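Local coordinates for protein acyl-coa oxidase (Arabidopsis thaliana, PDB 1W07) that catalyses the FAD-dependent oxidation of long- and medium-chain acyl-CoAs to 2-trans-enoyl-CoAs in peroxisomes, passing electrons to oxygen to form hydrogen peroxide, at residues Ala299-Ala303 with Cys395-Cys399; Trp406-Glu412 with Asn615-Gly619; Leu338-Tyr342 with Leu603-Phe607. The protein carries 1 engineered substitution. All coordinates share one frame; numbering follows the deposited sequence.

Contact 1: Ala299-Ala303 with Cys395-Cys399; sequences AVCIA and CRKLC. With FAD (flavin-adenine dinucleotide), chain C.
C395 meets A299, V300 and A303 on one side of helix 278-309, and its sulfur does most of the touching. With SG turned beside its own backbone N (chi1 -76°), the thiol lies against the turn that starts at A299, touching the A299 carbonyl and the CG2 branch of V300. SG is 3.8 Å from A299 CB. No hydrogen bond crosses here, and A299 O is already taken by the backbone N of A303. The methyl of A303 fits directly against the base of the same cysteine, CB of A303 to CB of C395 3.8 Å; the CA atoms of this pair are only 5.4 Å apart, a close approach of the two backbones permitted by the smallness of both side chains. K397 and L398 belong to the FAD pocket. L398 brings its CB to 4.3 Å from the A303 methyl, while its carbonyl looks the other way: L398 O accepts from Q330 NE2 and comes within 3.3 Å of C4B of the FAD ribose. C399 adds a second sulfur, SG at 4.1 Å from A303 CA. In this C-alpha1 helical bundle of the acyl-CoA dehydrogenase-like fold, the last turn of helix 370-398 is wedged between helix 278-309 and the FAD site, with L337 of helix 328-363 against C395 and L410 of helix 410-417 beside A299 and I302.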
loop_
_atom_site.group_PDB
_atom_site.type_symbol
_atom_site.label_atom_id
_atom_site.label_comp_id
_atom_site.label_asym_id
_atom_site.label_seq_id
_atom_site.Cartn_x
_atom_site.Cartn_y
_atom_site.Cartn_z
ATOM N N ALA B 299 8.109 11.108 -1.914
ATOM C CA ALA B 299 7.625 10.494 -0.690
ATOM C C ALA B 299 8.672 10.553 0.417
ATOM O O ALA B 299 8.359 10.916 1.547
ATOM C CB ALA B 299 7.200 9.025 -0.962
ATOM N N VAL B 300 9.912 10.202 0.092
ATOM C CA VAL B 300 11.020 10.224 1.064
ATOM C C VAL B 300 11.279 11.655 1.590
ATOM O O VAL B 300 11.593 11.841 2.771
ATOM C CB VAL B 300 12.323 9.664 0.426
ATOM C CG1 VAL B 300 13.546 9.963 1.315
ATOM C CG2 VAL B 300 12.159 8.147 0.198
ATOM N N CYS B 301 11.156 12.653 0.720
ATOM C CA CYS B 301 11.368 14.041 1.126
ATOM C C CYS B 301 10.331 14.388 2.199
ATOM O O CYS B 301 10.657 14.976 3.227
ATOM C CB CYS B 301 11.199 14.957 -0.085
ATOM S SG CYS B 301 11.366 16.742 0.228
ATOM N N ILE B 302 9.081 13.991 1.969
ATOM C CA ILE B 302 8.005 14.279 2.911
ATOM C C ILE B 302 8.221 13.577 4.244
ATOM O O ILE B 302 8.166 14.203 5.307
ATOM C CB ILE B 302 6.628 13.879 2.311
ATOM C CG1 ILE B 302 6.357 14.727 1.053
ATOM C CG2 ILE B 302 5.528 14.095 3.342
ATOM C CD1 ILE B 302 5.137 14.279 0.209
ATOM N N ALA B 303 8.465 12.276 4.194
ATOM C CA ALA B 303 8.656 11.517 5.416
ATOM C C ALA B 303 9.909 11.949 6.157
ATOM O O ALA B 303 9.900 12.009 7.396
ATOM C CB ALA B 303 8.692 10.003 5.110
ATOM N N CYS B 395 6.267 5.374 3.446
ATOM C CA CYS B 395 6.561 6.730 3.890
ATOM C C CYS B 395 5.319 7.296 4.542
ATOM O O CYS B 395 5.417 8.116 5.456
ATOM C CB CYS B 395 6.996 7.612 2.717
ATOM S SG CYS B 395 8.688 7.321 2.153
ATOM N N ARG B 396 4.145 6.860 4.084
ATOM C CA ARG B 396 2.919 7.362 4.677
ATOM C C ARG B 396 2.822 6.847 6.118
ATOM O O ARG B 396 2.511 7.614 7.032
ATOM C CB ARG B 396 1.701 6.939 3.847
ATOM C CG ARG B 396 0.400 7.632 4.265
ATOM C CD ARG B 396 -0.791 6.975 3.605
ATOM N NE ARG B 396 -0.914 5.599 4.075
ATOM C CZ ARG B 396 -1.265 5.263 5.313
ATOM N NH1 ARG B 396 -1.569 6.199 6.211
ATOM N NH2 ARG B 396 -1.275 3.992 5.666
ATOM N N LYS B 397 3.118 5.563 6.331
ATOM C CA LYS B 397 3.063 4.985 7.667
ATOM C C LYS B 397 4.105 5.634 8.578
ATOM O O LYS B 397 3.913 5.739 9.794
ATOM C CB LYS B 397 3.309 3.470 7.616
ATOM C CG LYS B 397 2.202 2.672 6.918
ATOM C CD LYS B 397 2.252 1.206 7.355
ATOM C CE LYS B 397 1.102 0.402 6.747
ATOM N NZ LYS B 397 1.252 0.217 5.276
ATOM N N LEU B 398 5.219 6.055 7.991
ATOM C CA LEU B 398 6.277 6.697 8.759
ATOM C C LEU B 398 5.812 8.035 9.337
ATOM O O LEU B 398 6.421 8.562 10.273
ATOM C CB LEU B 398 7.515 6.902 7.875
ATOM C CG LEU B 398 8.311 5.614 7.621
ATOM C CD1 LEU B 398 9.326 5.831 6.513
ATOM C CD2 LEU B 398 9.001 5.192 8.908
ATOM N N CYS B 399 4.730 8.584 8.781
ATOM C CA CYS B 399 4.196 9.860 9.254
ATOM C C CYS B 399 3.061 9.643 10.273
ATOM O O CYS B 399 2.327 10.570 10.608
ATOM C CB CYS B 399 3.695 10.707 8.074
ATOM S SG CYS B 399 4.949 11.436 7.082
HETATM P PA FAD C . 3.691 8.725 16.277
HETATM O O1A FAD C . 3.636 7.972 17.551
HETATM O O2A FAD C . 3.986 10.175 16.318
HETATM O O5B FAD C . 4.732 7.985 15.297
HETATM C C5B FAD C . 5.162 8.584 14.070
HETATM C C4B FAD C . 6.389 7.839 13.533
HETATM O O4B FAD C . 7.358 7.815 14.602
HETATM C C3B FAD C . 6.048 6.377 13.229
HETATM O O3B FAD C . 6.959 5.863 12.253
HETATM C C2B FAD C . 6.278 5.712 14.585
HETATM O O2B FAD C . 6.608 4.333 14.395
HETATM C C1B FAD C . 7.550 6.450 15.010
HETATM N N9A FAD C . 7.745 6.381 16.474
HETATM C C8A FAD C . 7.063 7.075 17.387
HETATM N N7A FAD C . 7.515 6.784 18.604
HETATM C C5A FAD C . 8.503 5.903 18.465
HETATM C C6A FAD C . 9.334 5.258 19.371
HETATM N N6A FAD C . 9.243 5.508 20.673
HETATM N N1A FAD C . 10.300 4.371 18.879
HETATM C C2A FAD C . 10.407 4.160 17.498
HETATM N N3A FAD C . 9.592 4.791 16.668
HETATM C C4A FAD C . 8.656 5.644 17.112
HETATM N N1 FAD C . -7.504 9.258 18.745
HETATM C C2 FAD C . -8.481 9.493 19.720
HETATM O O2 FAD C . -8.169 10.001 20.793
HETATM N N3 FAD C . -9.818 9.186 19.432
HETATM C C4 FAD C . -10.171 8.664 18.180
HETATM O O4 FAD C . -11.347 8.405 17.936
HETATM C C4X FAD C . -9.195 8.437 17.218
HETATM N N5 FAD C . -9.546 7.977 15.941
HETATM C C5X FAD C . -8.573 7.776 14.954
HETATM C C6 FAD C . -8.949 7.450 13.655
HETATM C C7 FAD C . -7.992 7.406 12.642
HETATM C C7M FAD C . -8.439 7.093 11.212
HETATM C C8 FAD C . -6.654 7.677 12.933
HETATM C C8M FAD C . -5.583 7.683 11.836
HETATM C C9 FAD C . -6.281 7.984 14.238
HETATM C C9A FAD C . -7.234 8.037 15.254
HETATM N N10 FAD C . -6.876 8.445 16.546
HETATM C C10 FAD C . -7.864 8.726 17.500
HETATM C "C1'" FAD C . -5.454 8.673 16.898
HETATM C "C2'" FAD C . -4.773 7.311 17.079
HETATM O "O2'" FAD C . -5.522 6.522 18.008
HETATM C "C3'" FAD C . -3.319 7.382 17.554
HETATM O "O3'" FAD C . -3.242 8.112 18.782
HETATM C "C4'" FAD C . -2.395 8.035 16.523
HETATM O "O4'" FAD C . -2.704 7.597 15.198
HETATM C "C5'" FAD C . -0.940 7.689 16.842
HETATM O "O5'" FAD C . -0.107 8.084 15.752
HETATM P P FAD C . 0.961 9.274 15.913
HETATM O O1P FAD C . 0.627 10.303 14.904
HETATM O O2P FAD C . 1.035 9.670 17.337
HETATM O O3P FAD C . 2.313 8.521 15.474
#

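Contact 2: Trp406-Glu412 with Asn615-Gly619; sequences WCSGLPE and NSVLG
The ST motif of S616, in the loop between helices 611-614 and 625-635, docks on the 3-10 turn W406-S408 just ahead of helix 410-417. S616 OG, swung anti to its own backbone N (chi1 172°), is gripped from two sides: it gives its proton to S408 O at 2.7 Å and accepts the backbone N of G619 at 2.9 Å. The hydroxyl approaches the S408 carbonyl steeply, 52° out of its plane. Beside it V617 N donates to C407 O at 3.0 Å in a nearly straight bond (168°), so successive carbonyls of the turn are both used by the loop, and S616 CA adds a CH···O contact to C407 O. Apolar atoms close the flanks. V617 CG2 lies 3.9 Å from C407 CB, and the L618 CD1 methyl reaches S408 CB at 3.6 Å. G409, with positive phi at the N-cap position of helix 410-417, passes its CA within 3.5 Å of N615 O. At the far end the N615 amide, its plane strongly inclined to the indole, sets ND2 3.7 Å from W406 CH2; one water over a face of that ring donates to E412 OE1 and accepts a weak bond from ND2. The indole NE1 is held by N231 O, and E412 OE2 by R53 and A233 N. A serine-led turn bonded to the carbonyls of a 3-10 turn here joins the C-alpha1 part to the C-terminal helical part that acyl-CoA oxidases have in addition to the acyl-CoA dehydrogenase fold.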
loop_
_atom_site.group_PDB
_atom_site.type_symbol
_atom_site.label_atom_id
_atom_site.label_comp_id
_atom_site.label_asym_id
_atom_site.label_seq_id
_atom_site.Cartn_x
_atom_site.Cartn_y
_atom_site.Cartn_z
ATOM N N TRP B 406 -5.235 13.455 3.581
ATOM C CA TRP B 406 -4.911 13.739 2.192
ATOM C C TRP B 406 -3.873 14.869 2.030
ATOM O O TRP B 406 -3.002 14.789 1.160
ATOM C CB TRP B 406 -6.177 14.137 1.436
ATOM C CG TRP B 406 -5.987 14.138 -0.040
ATOM C CD1 TRP B 406 -6.110 13.068 -0.869
ATOM C CD2 TRP B 406 -5.625 15.252 -0.866
ATOM N NE1 TRP B 406 -5.852 13.441 -2.161
ATOM C CE2 TRP B 406 -5.549 14.776 -2.191
ATOM C CE3 TRP B 406 -5.356 16.610 -0.616
ATOM C CZ2 TRP B 406 -5.210 15.606 -3.271
ATOM C CZ3 TRP B 406 -5.019 17.437 -1.699
ATOM C CH2 TRP B 406 -4.952 16.927 -3.006
ATOM N N CYS B 407 -3.959 15.912 2.864
ATOM C CA CYS B 407 -3.042 17.042 2.748
ATOM C C CYS B 407 -1.586 16.669 3.079
ATOM O O CYS B 407 -0.673 17.491 2.947
ATOM C CB CYS B 407 -3.527 18.238 3.593
ATOM S SG CYS B 407 -3.515 18.014 5.398
ATOM N N SER B 408 -1.346 15.421 3.478
ATOM C CA SER B 408 0.033 15.011 3.729
ATOM C C SER B 408 0.733 14.770 2.374
ATOM O O SER B 408 1.969 14.655 2.321
ATOM C CB SER B 408 0.090 13.731 4.578
ATOM O OG SER B 408 -0.290 12.582 3.836
ATOM N N GLY B 409 -0.058 14.707 1.294
ATOM C CA GLY B 409 0.488 14.496 -0.036
ATOM C C GLY B 409 0.822 13.056 -0.365
ATOM O O GLY B 409 1.021 12.705 -1.537
ATOM N N LEU B 410 0.872 12.206 0.653
ATOM C CA LEU B 410 1.242 10.806 0.448
ATOM C C LEU B 410 0.151 9.872 -0.072
ATOM O O LEU B 410 0.424 9.023 -0.916
ATOM C CB LEU B 410 1.867 10.252 1.744
ATOM C CG LEU B 410 3.209 10.952 2.073
ATOM C CD1 LEU B 410 3.706 10.616 3.484
ATOM C CD2 LEU B 410 4.228 10.527 1.036
ATOM N N PRO B 411 -1.090 10.013 0.431
ATOM C CA PRO B 411 -2.192 9.149 -0.040
ATOM C C PRO B 411 -2.373 9.269 -1.557
ATOM O O PRO B 411 -2.416 8.265 -2.276
ATOM C CB PRO B 411 -3.396 9.692 0.729
ATOM C CG PRO B 411 -2.787 10.181 2.023
ATOM C CD PRO B 411 -1.513 10.855 1.559
ATOM N N GLU B 412 -2.473 10.496 -2.061
ATOM C CA GLU B 412 -2.646 10.658 -3.493
ATOM C C GLU B 412 -1.416 10.182 -4.278
ATOM O O GLU B 412 -1.552 9.567 -5.341
ATOM C CB GLU B 412 -2.950 12.118 -3.845
ATOM C CG GLU B 412 -3.284 12.290 -5.330
ATOM C CD GLU B 412 -3.399 13.741 -5.751
ATOM O OE1 GLU B 412 -2.624 14.578 -5.240
ATOM O OE2 GLU B 412 -4.241 14.043 -6.618
ATOM N N ASN B 615 3.143 19.436 -2.538
ATOM C CA ASN B 615 1.746 19.508 -2.098
ATOM C C ASN B 615 1.555 18.735 -0.797
ATOM O O ASN B 615 0.652 17.908 -0.689
ATOM C CB ASN B 615 0.855 18.918 -3.189
ATOM C CG ASN B 615 -0.601 19.274 -3.009
ATOM O OD1 ASN B 615 -0.937 20.426 -2.739
ATOM N ND2 ASN B 615 -1.477 18.295 -3.190
ATOM N N SER B 616 2.405 19.034 0.182
ATOM C CA SER B 616 2.399 18.340 1.460
ATOM C C SER B 616 2.594 19.248 2.647
ATOM O O SER B 616 3.568 19.997 2.717
ATOM C CB SER B 616 3.518 17.303 1.482
ATOM O OG SER B 616 3.657 16.736 2.775
ATOM N N VAL B 617 1.679 19.150 3.595
ATOM C CA VAL B 617 1.758 19.957 4.793
ATOM C C VAL B 617 2.827 19.371 5.720
ATOM O O VAL B 617 3.562 20.104 6.373
ATOM C CB VAL B 617 0.391 19.981 5.534
ATOM C CG1 VAL B 617 0.558 20.674 6.878
ATOM C CG2 VAL B 617 -0.675 20.698 4.668
ATOM N N LEU B 618 2.928 18.047 5.765
ATOM C CA LEU B 618 3.905 17.413 6.640
ATOM C C LEU B 618 5.318 17.604 6.109
ATOM O O LEU B 618 6.282 17.652 6.880
ATOM C CB LEU B 618 3.616 15.913 6.767
ATOM C CG LEU B 618 2.196 15.474 7.152
ATOM C CD1 LEU B 618 2.236 13.985 7.421
ATOM C CD2 LEU B 618 1.672 16.234 8.384
ATOM N N GLY B 619 5.421 17.737 4.786
ATOM C CA GLY B 619 6.712 17.877 4.152
ATOM C C GLY B 619 7.142 19.265 3.733
ATOM O O GLY B 619 8.071 19.410 2.942
HETATM O O HOH W 1 -1.498 19.695 0.780
HETATM O O HOH W 2 -2.027 15.270 -2.736
HETATM O O HOH W 3 -0.023 16.571 -5.557
#

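Contact 3: Leu338-Tyr342 with Leu603-Phe607; sequences LASAY and LVDAF
Y342 and F607 meet at a slant, their planes at 41° and ring centroids 5.8 Å apart. The closest atoms are Y342 CE1 and F607 CE2, 3.6 Å apart, with CE1 near the plane of the phenylalanine ring at its edge. The carbonyl oxygens of L338 and L603 lie in the plane of the tyrosine ring, at its edge, whereas L603 O and V604 CA sit over one face of F607, offset toward its rim. Y342 OH donates to L603 O at 2.8 Å, in the carbonyl plane and on a lone pair, which fixes the outer end of the tyrosine and satisfies a buried backbone carbonyl of helix 600-605. The A606 methyl touches the same hydroxyl. This is the junction between helix 328-363 of the C-alpha1 domain and the C-terminal helical domain of the oxidase, and W25 of helix 18-26 completes the aromatic group, its ring edge-to-face with that of Y342. One turn before the tyrosine, L338 has CG anti to the backbone N (chi1 167°), which carries CG toward the 603-607 segment; its two methyls then divide between L603 on the one hand and V604 with F607 on the other. CD2 meets L603 CD1 at 3.8 Å, the two side chains crossing at about a right angle. CD1 touches both V604 CG1 and F607 CZ, each at 4.1 Å.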
loop_
_atom_site.group_PDB
_atom_site.type_symbol
_atom_site.label_atom_id
_atom_site.label_comp_id
_atom_site.label_asym_id
_atom_site.label_seq_id
_atom_site.Cartn_x
_atom_site.Cartn_y
_atom_site.Cartn_z
ATOM N N LEU B 338 15.528 6.297 1.009
ATOM C CA LEU B 338 16.283 7.462 0.564
ATOM C C LEU B 338 17.419 6.926 -0.298
ATOM O O LEU B 338 17.680 7.432 -1.379
ATOM C CB LEU B 338 16.835 8.214 1.775
ATOM C CG LEU B 338 17.893 9.283 1.496
ATOM C CD1 LEU B 338 17.344 10.368 0.564
ATOM C CD2 LEU B 338 18.332 9.871 2.829
ATOM N N ALA B 339 18.093 5.885 0.169
ATOM C CA ALA B 339 19.187 5.296 -0.611
ATOM C C ALA B 339 18.685 4.764 -1.967
ATOM O O ALA B 339 19.365 4.916 -2.992
ATOM C CB ALA B 339 19.854 4.166 0.175
ATOM N N SER B 340 17.495 4.150 -1.965
ATOM C CA SER B 340 16.883 3.588 -3.177
ATOM C C SER B 340 16.511 4.676 -4.173
ATOM O O SER B 340 16.561 4.458 -5.384
ATOM C CB SER B 340 15.622 2.778 -2.840
ATOM O OG SER B 340 15.895 1.616 -2.068
ATOM N N ALA B 341 16.107 5.838 -3.672
ATOM C CA ALA B 341 15.763 6.939 -4.567
ATOM C C ALA B 341 16.999 7.287 -5.397
ATOM O O ALA B 341 16.921 7.373 -6.618
ATOM C CB ALA B 341 15.292 8.158 -3.763
ATOM N N TYR B 342 18.146 7.478 -4.748
ATOM C CA TYR B 342 19.361 7.791 -5.502
ATOM C C TYR B 342 19.789 6.594 -6.363
ATOM O O TYR B 342 20.208 6.748 -7.509
ATOM C CB TYR B 342 20.491 8.186 -4.555
ATOM C CG TYR B 342 20.395 9.613 -4.038
ATOM C CD1 TYR B 342 19.451 9.969 -3.074
ATOM C CD2 TYR B 342 21.249 10.605 -4.514
ATOM C CE1 TYR B 342 19.366 11.281 -2.588
ATOM C CE2 TYR B 342 21.174 11.919 -4.051
ATOM C CZ TYR B 342 20.231 12.252 -3.085
ATOM O OH TYR B 342 20.154 13.541 -2.611
ATOM N N LEU B 603 19.807 15.792 2.367
ATOM C CA LEU B 603 19.766 14.839 1.253
ATOM C C LEU B 603 18.436 14.889 0.487
ATOM O O LEU B 603 18.398 14.574 -0.708
ATOM C CB LEU B 603 20.028 13.424 1.770
ATOM C CG LEU B 603 21.483 13.142 2.175
ATOM C CD1 LEU B 603 21.595 11.782 2.848
ATOM C CD2 LEU B 603 22.355 13.208 0.937
ATOM N N VAL B 604 17.342 15.276 1.149
ATOM C CA VAL B 604 16.074 15.367 0.429
ATOM C C VAL B 604 15.887 16.769 -0.144
ATOM O O VAL B 604 15.117 16.961 -1.089
ATOM C CB VAL B 604 14.851 14.969 1.313
ATOM C CG1 VAL B 604 15.042 13.544 1.821
ATOM C CG2 VAL B 604 14.617 15.981 2.465
ATOM N N ASP B 605 16.599 17.753 0.417
ATOM C CA ASP B 605 16.499 19.124 -0.092
ATOM C C ASP B 605 17.184 19.129 -1.454
ATOM O O ASP B 605 16.872 19.944 -2.324
ATOM C CB ASP B 605 17.211 20.133 0.819
ATOM C CG ASP B 605 16.514 20.339 2.154
ATOM O OD1 ASP B 605 15.275 20.183 2.243
ATOM O OD2 ASP B 605 17.229 20.694 3.128
ATOM N N ALA B 606 18.130 18.212 -1.639
ATOM C CA ALA B 606 18.850 18.117 -2.908
ATOM C C ALA B 606 17.899 17.886 -4.085
ATOM O O ALA B 606 18.252 18.148 -5.237
ATOM C CB ALA B 606 19.883 17.001 -2.834
ATOM N N PHE B 607 16.700 17.384 -3.793
ATOM C CA PHE B 607 15.691 17.117 -4.828
ATOM C C PHE B 607 15.207 18.448 -5.403
ATOM O O PHE B 607 14.712 18.511 -6.531
ATOM C CB PHE B 607 14.506 16.352 -4.215
ATOM C CG PHE B 607 14.889 15.032 -3.583
ATOM C CD1 PHE B 607 14.116 14.474 -2.567
ATOM C CD2 PHE B 607 16.018 14.336 -4.020
ATOM C CE1 PHE B 607 14.467 13.234 -1.994
ATOM C CE2 PHE B 607 16.377 13.106 -3.459
ATOM C CZ PHE B 607 15.596 12.554 -2.441
#

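In the fold
All three contacts are essentially buried, but their chemistry differs. Contact 1 joins two helices inside the C-alpha1 domain through small side chains and sulfurs, without a crossing hydrogen bond, next to FAD. Contacts 2 and 3 both tie that domain to the C-terminal one: contact 2 through loop backbone, hydroxyl and waters, contact 3 through leucines, aromatic rings and a single tyrosine hydrogen bond. Contact 1 lies between them in space. I302 CG2 touches S616 OG of contact 2, while V300 and C301 pack on L338, V604 and F607 of contact 3. Contacts 2 and 3 do not touch. Contacts 1 and 2 also reach the second subunit; contact 3 does not.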